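Local atomic coordinates of thermophilic dibenzothiophene desulfurization enzyme C (Paenibacillus sp. A11-2, PDB entry 5XDC), a protein that probably oxidises dibenzothiophene to its 5-oxide and then to the 5,5-dioxide, using reduced FMN and molecular oxygen. Residues I49-I59 with Y114-F123. Sequence-based numbering, arbitrary orientation.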
loop_
_atom_site.group_PDB
_atom_site.type_symbol
_atom_site.label_atom_id
_atom_site.label_comp_id
_atom_site.label_asym_id
_atom_site.label_seq_id
_atom_site.Cartn_x
_atom_site.Cartn_y
_atom_site.Cartn_z
ATOM N N ILE B 49 32.097 -15.744 17.720
ATOM C CA ILE B 49 30.896 -16.511 18.028
ATOM C C ILE B 49 31.272 -17.854 18.646
ATOM O O ILE B 49 30.621 -18.329 19.590
ATOM C CB ILE B 49 30.032 -16.671 16.758
ATOM C CG1 ILE B 49 29.469 -15.305 16.354
ATOM C CG2 ILE B 49 28.923 -17.692 16.990
ATOM C CD1 ILE B 49 28.725 -15.317 15.027
ATOM N N ARG B 50 32.331 -18.486 18.129
ATOM C CA ARG B 50 32.799 -19.744 18.694
ATOM C C ARG B 50 33.168 -19.584 20.167
ATOM O O ARG B 50 32.760 -20.393 21.006
ATOM C CB ARG B 50 34.001 -20.259 17.901
ATOM C CG ARG B 50 33.671 -20.922 16.579
ATOM C CD ARG B 50 34.920 -21.598 15.990
ATOM N NE ARG B 50 34.614 -22.346 14.771
ATOM C CZ ARG B 50 34.686 -21.861 13.522
ATOM N NH1 ARG B 50 35.054 -20.607 13.298
ATOM N NH2 ARG B 50 34.371 -22.630 12.492
ATOM N N ARG B 51 33.930 -18.534 20.494
ATOM C CA ARG B 51 34.376 -18.317 21.873
ATOM C C ARG B 51 33.219 -17.989 22.809
ATOM O O ARG B 51 33.328 -18.222 24.017
ATOM C CB ARG B 51 35.411 -17.190 21.928
ATOM C CG ARG B 51 36.727 -17.505 21.241
ATOM C CD ARG B 51 37.788 -16.451 21.534
ATOM N NE ARG B 51 37.402 -15.096 21.141
ATOM C CZ ARG B 51 37.618 -14.565 19.939
ATOM N NH1 ARG B 51 38.193 -15.274 18.979
ATOM N NH2 ARG B 51 37.245 -13.316 19.697
ATOM N N SER B 52 32.108 -17.484 22.271
ATOM C CA SER B 52 30.998 -17.015 23.091
ATOM C C SER B 52 30.215 -18.152 23.724
ATOM O O SER B 52 29.514 -17.927 24.720
ATOM C CB SER B 52 30.055 -16.174 22.237
ATOM O OG SER B 52 29.223 -17.016 21.464
ATOM N N GLY B 53 30.307 -19.364 23.170
ATOM C CA GLY B 53 29.498 -20.477 23.618
ATOM C C GLY B 53 28.100 -20.550 23.029
ATOM O O GLY B 53 27.455 -21.597 23.140
ATOM N N LEU B 54 27.618 -19.500 22.354
ATOM C CA LEU B 54 26.228 -19.489 21.919
ATOM C C LEU B 54 25.911 -20.532 20.844
ATOM O O LEU B 54 24.742 -20.899 20.688
ATOM C CB LEU B 54 25.838 -18.094 21.421
ATOM C CG LEU B 54 25.898 -16.967 22.454
ATOM C CD1 LEU B 54 25.377 -15.673 21.826
ATOM C CD2 LEU B 54 25.122 -17.307 23.717
ATOM N N LEU B 55 26.904 -21.051 20.115
ATOM C CA LEU B 55 26.600 -22.111 19.156
ATOM C C LEU B 55 26.046 -23.350 19.849
ATOM O O LEU B 55 25.405 -24.183 19.198
ATOM C CB LEU B 55 27.839 -22.475 18.331
ATOM C CG LEU B 55 28.434 -21.356 17.466
ATOM C CD1 LEU B 55 29.852 -21.673 16.957
ATOM C CD2 LEU B 55 27.530 -21.037 16.271
ATOM N N THR B 56 26.263 -23.483 21.163
ATOM C CA THR B 56 25.770 -24.617 21.928
ATOM C C THR B 56 24.444 -24.320 22.627
ATOM O O THR B 56 24.050 -25.068 23.524
ATOM C CB THR B 56 26.810 -25.054 22.969
ATOM O OG1 THR B 56 26.864 -24.105 24.036
ATOM C CG2 THR B 56 28.202 -25.169 22.357
ATOM N N LEU B 57 23.737 -23.254 22.221
ATOM C CA LEU B 57 22.523 -22.833 22.927
ATOM C C LEU B 57 21.529 -23.967 23.125
ATOM O O LEU B 57 20.895 -24.059 24.183
ATOM C CB LEU B 57 21.840 -21.674 22.182
ATOM C CG LEU B 57 22.323 -20.279 22.591
ATOM C CD1 LEU B 57 21.916 -19.212 21.569
ATOM C CD2 LEU B 57 21.757 -19.910 23.969
ATOM N N LEU B 58 21.332 -24.814 22.118
ATOM C CA LEU B 58 20.278 -25.820 22.163
ATOM C C LEU B 58 20.775 -27.197 22.590
ATOM O O LEU B 58 19.957 -28.114 22.730
ATOM C CB LEU B 58 19.577 -25.936 20.802
ATOM C CG LEU B 58 18.754 -24.721 20.364
ATOM C CD1 LEU B 58 18.277 -24.905 18.929
ATOM C CD2 LEU B 58 17.573 -24.484 21.290
ATOM N N ILE B 59 22.078 -27.375 22.776
ATOM C CA ILE B 59 22.595 -28.639 23.293
ATOM C C ILE B 59 22.292 -28.679 24.788
ATOM O O ILE B 59 22.493 -27.688 25.491
ATOM C CB ILE B 59 24.101 -28.767 23.014
ATOM C CG1 ILE B 59 24.360 -28.890 21.505
ATOM C CG2 ILE B 59 24.716 -29.984 23.736
ATOM C CD1 ILE B 59 25.830 -28.754 21.137
ATOM N N TYR B 114 27.417 -34.194 20.137
ATOM C CA TYR B 114 27.158 -32.928 20.809
ATOM C C TYR B 114 28.282 -32.559 21.771
ATOM O O TYR B 114 28.692 -31.395 21.815
ATOM C CB TYR B 114 25.802 -32.969 21.513
ATOM C CG TYR B 114 24.618 -32.961 20.566
ATOM C CD1 TYR B 114 24.786 -33.004 19.186
ATOM C CD2 TYR B 114 23.326 -32.904 21.056
ATOM C CE1 TYR B 114 23.694 -33.003 18.334
ATOM C CE2 TYR B 114 22.235 -32.903 20.210
ATOM C CZ TYR B 114 22.432 -32.942 18.843
ATOM O OH TYR B 114 21.343 -32.930 18.001
ATOM N N PRO B 115 28.833 -33.494 22.552
ATOM C CA PRO B 115 30.009 -33.118 23.352
ATOM C C PRO B 115 31.174 -32.675 22.488
ATOM O O PRO B 115 31.937 -31.780 22.871
ATOM C CB PRO B 115 30.323 -34.405 24.134
ATOM C CG PRO B 115 29.036 -35.085 24.238
ATOM C CD PRO B 115 28.332 -34.827 22.919
ATOM N N GLN B 116 31.326 -33.302 21.320
ATOM C CA GLN B 116 32.370 -32.905 20.390
ATOM C C GLN B 116 32.137 -31.486 19.892
ATOM O O GLN B 116 33.065 -30.673 19.843
ATOM C CB GLN B 116 32.403 -33.891 19.228
ATOM C CG GLN B 116 33.653 -33.817 18.417
ATOM C CD GLN B 116 33.737 -34.888 17.343
ATOM O OE1 GLN B 116 32.783 -35.637 17.100
ATOM N NE2 GLN B 116 34.889 -34.956 16.686
ATOM N N ALA B 117 30.890 -31.175 19.532
ATOM C CA ALA B 117 30.545 -29.836 19.061
ATOM C C ALA B 117 30.827 -28.779 20.118
ATOM O O ALA B 117 31.221 -27.648 19.791
ATOM C CB ALA B 117 29.074 -29.799 18.659
ATOM N N VAL B 118 30.603 -29.115 21.395
ATOM C CA VAL B 118 30.932 -28.190 22.479
ATOM C C VAL B 118 32.444 -28.026 22.605
ATOM O O VAL B 118 32.965 -26.904 22.658
ATOM C CB VAL B 118 30.319 -28.676 23.807
ATOM C CG1 VAL B 118 30.804 -27.800 24.956
ATOM C CG2 VAL B 118 28.794 -28.680 23.748
ATOM N N ARG B 119 33.167 -29.147 22.676
ATOM C CA ARG B 119 34.610 -29.114 22.914
ATOM C C ARG B 119 35.357 -28.431 21.776
ATOM O O ARG B 119 36.281 -27.642 22.013
ATOM C CB ARG B 119 35.108 -30.550 23.108
ATOM C CG ARG B 119 36.611 -30.740 23.113
ATOM C CD ARG B 119 36.985 -32.225 23.288
ATOM N NE ARG B 119 35.830 -33.091 23.583
ATOM C CZ ARG B 119 35.321 -34.010 22.757
ATOM N NH1 ARG B 119 34.272 -34.736 23.134
ATOM N NH2 ARG B 119 35.848 -34.218 21.557
ATOM N N GLU B 120 34.969 -28.722 20.541
ATOM C CA GLU B 120 35.648 -28.213 19.362
ATOM C C GLU B 120 35.021 -26.930 18.827
ATOM O O GLU B 120 35.483 -26.416 17.806
ATOM C CB GLU B 120 35.656 -29.293 18.274
ATOM C CG GLU B 120 36.348 -30.603 18.720
ATOM C CD GLU B 120 36.459 -31.639 17.615
ATOM O OE1 GLU B 120 36.106 -31.346 16.454
ATOM O OE2 GLU B 120 36.913 -32.767 17.911
ATOM N N ARG B 121 33.986 -26.415 19.489
ATOM C CA ARG B 121 33.356 -25.142 19.131
ATOM C C ARG B 121 32.877 -25.153 17.677
ATOM O O ARG B 121 33.199 -24.267 16.881
ATOM C CB ARG B 121 34.306 -23.978 19.413
ATOM C CG ARG B 121 34.721 -23.936 20.890
ATOM C CD ARG B 121 35.232 -22.585 21.342
ATOM N NE ARG B 121 35.413 -22.538 22.794
ATOM C CZ ARG B 121 34.467 -22.213 23.679
ATOM N NH1 ARG B 121 33.227 -21.889 23.292
ATOM N NH2 ARG B 121 34.767 -22.213 24.975
ATOM N N TRP B 122 32.079 -26.162 17.346
ATOM C CA TRP B 122 31.604 -26.352 15.977
ATOM C C TRP B 122 30.655 -25.246 15.538
ATOM O O TRP B 122 29.708 -24.899 16.244
ATOM C CB TRP B 122 30.893 -27.685 15.835
ATOM C CG TRP B 122 31.796 -28.865 15.746
ATOM C CD1 TRP B 122 33.166 -28.878 15.830
ATOM C CD2 TRP B 122 31.392 -30.216 15.550
ATOM N NE1 TRP B 122 33.629 -30.164 15.697
ATOM C CE2 TRP B 122 32.561 -31.004 15.526
ATOM C CE3 TRP B 122 30.150 -30.844 15.400
ATOM C CZ2 TRP B 122 32.521 -32.386 15.341
ATOM C CZ3 TRP B 122 30.113 -32.219 15.222
ATOM C CH2 TRP B 122 31.289 -32.973 15.203
ATOM N N PHE B 123 30.911 -24.728 14.344
ATOM C CA PHE B 123 30.044 -23.806 13.620
ATOM C C PHE B 123 29.617 -24.586 12.379
ATOM O O PHE B 123 30.463 -24.932 11.549
ATOM C CB PHE B 123 30.820 -22.530 13.288
ATOM C CG PHE B 123 29.980 -21.285 13.122
ATOM C CD1 PHE B 123 28.759 -21.318 12.488
ATOM C CD2 PHE B 123 30.456 -20.069 13.586
ATOM C CE1 PHE B 123 28.021 -20.145 12.325
ATOM C CE2 PHE B 123 29.724 -18.910 13.421
ATOM C CZ PHE B 123 28.503 -18.964 12.799
#
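R50 O, at the C-terminal end of helix 43-52, accepts from R121 NH1 at 2.8 Å in one of the two deposited conformers of R121; the N-H...O angle of 132° makes the bond bent, and the oxygen is tilted from the guanidinium plane. In that conformer R51 O lies over one face of the same guanidinium group. In return R50 NE gives a weak bond to R121 O (3.2 Å), which sits near the plane of the R50 guanidinium at its edge, while F123 CB packs over a face. R50 also forms salt bridges with D166, D164 and D47, which probably balance its charge. Positive phi at R121, with W122 N bonded to A117 O and R121 N, weakly, to V118 O, closes helix 107-119 in a Schellman motif and sends the chain toward strand 124-127; the contact thus joins two helix ends of the acyl-CoA dehydrogenase-like N-terminal domain. F123, its CG anti to the backbone N (chi1 -154°), turns its ring to L55, whose CD2 makes a CH-pi contact 3.8 Å from the centroid and 5° off the normal. I49 CG2 touches F123 CE2 at 3.9 Å, and R46 adds a cation-pi contact. Cutting F123 back to an alanine is likely to leave L55 CD2 without its aromatic face and open a gap beside I49. Further along, T56 CG2 meets V118 CG2 at 3.8 Å, and I59 lies against the helix, with CG2 on Y114 CB (3.9 Å) and CD1 on V118 CG2 (4.0 Å).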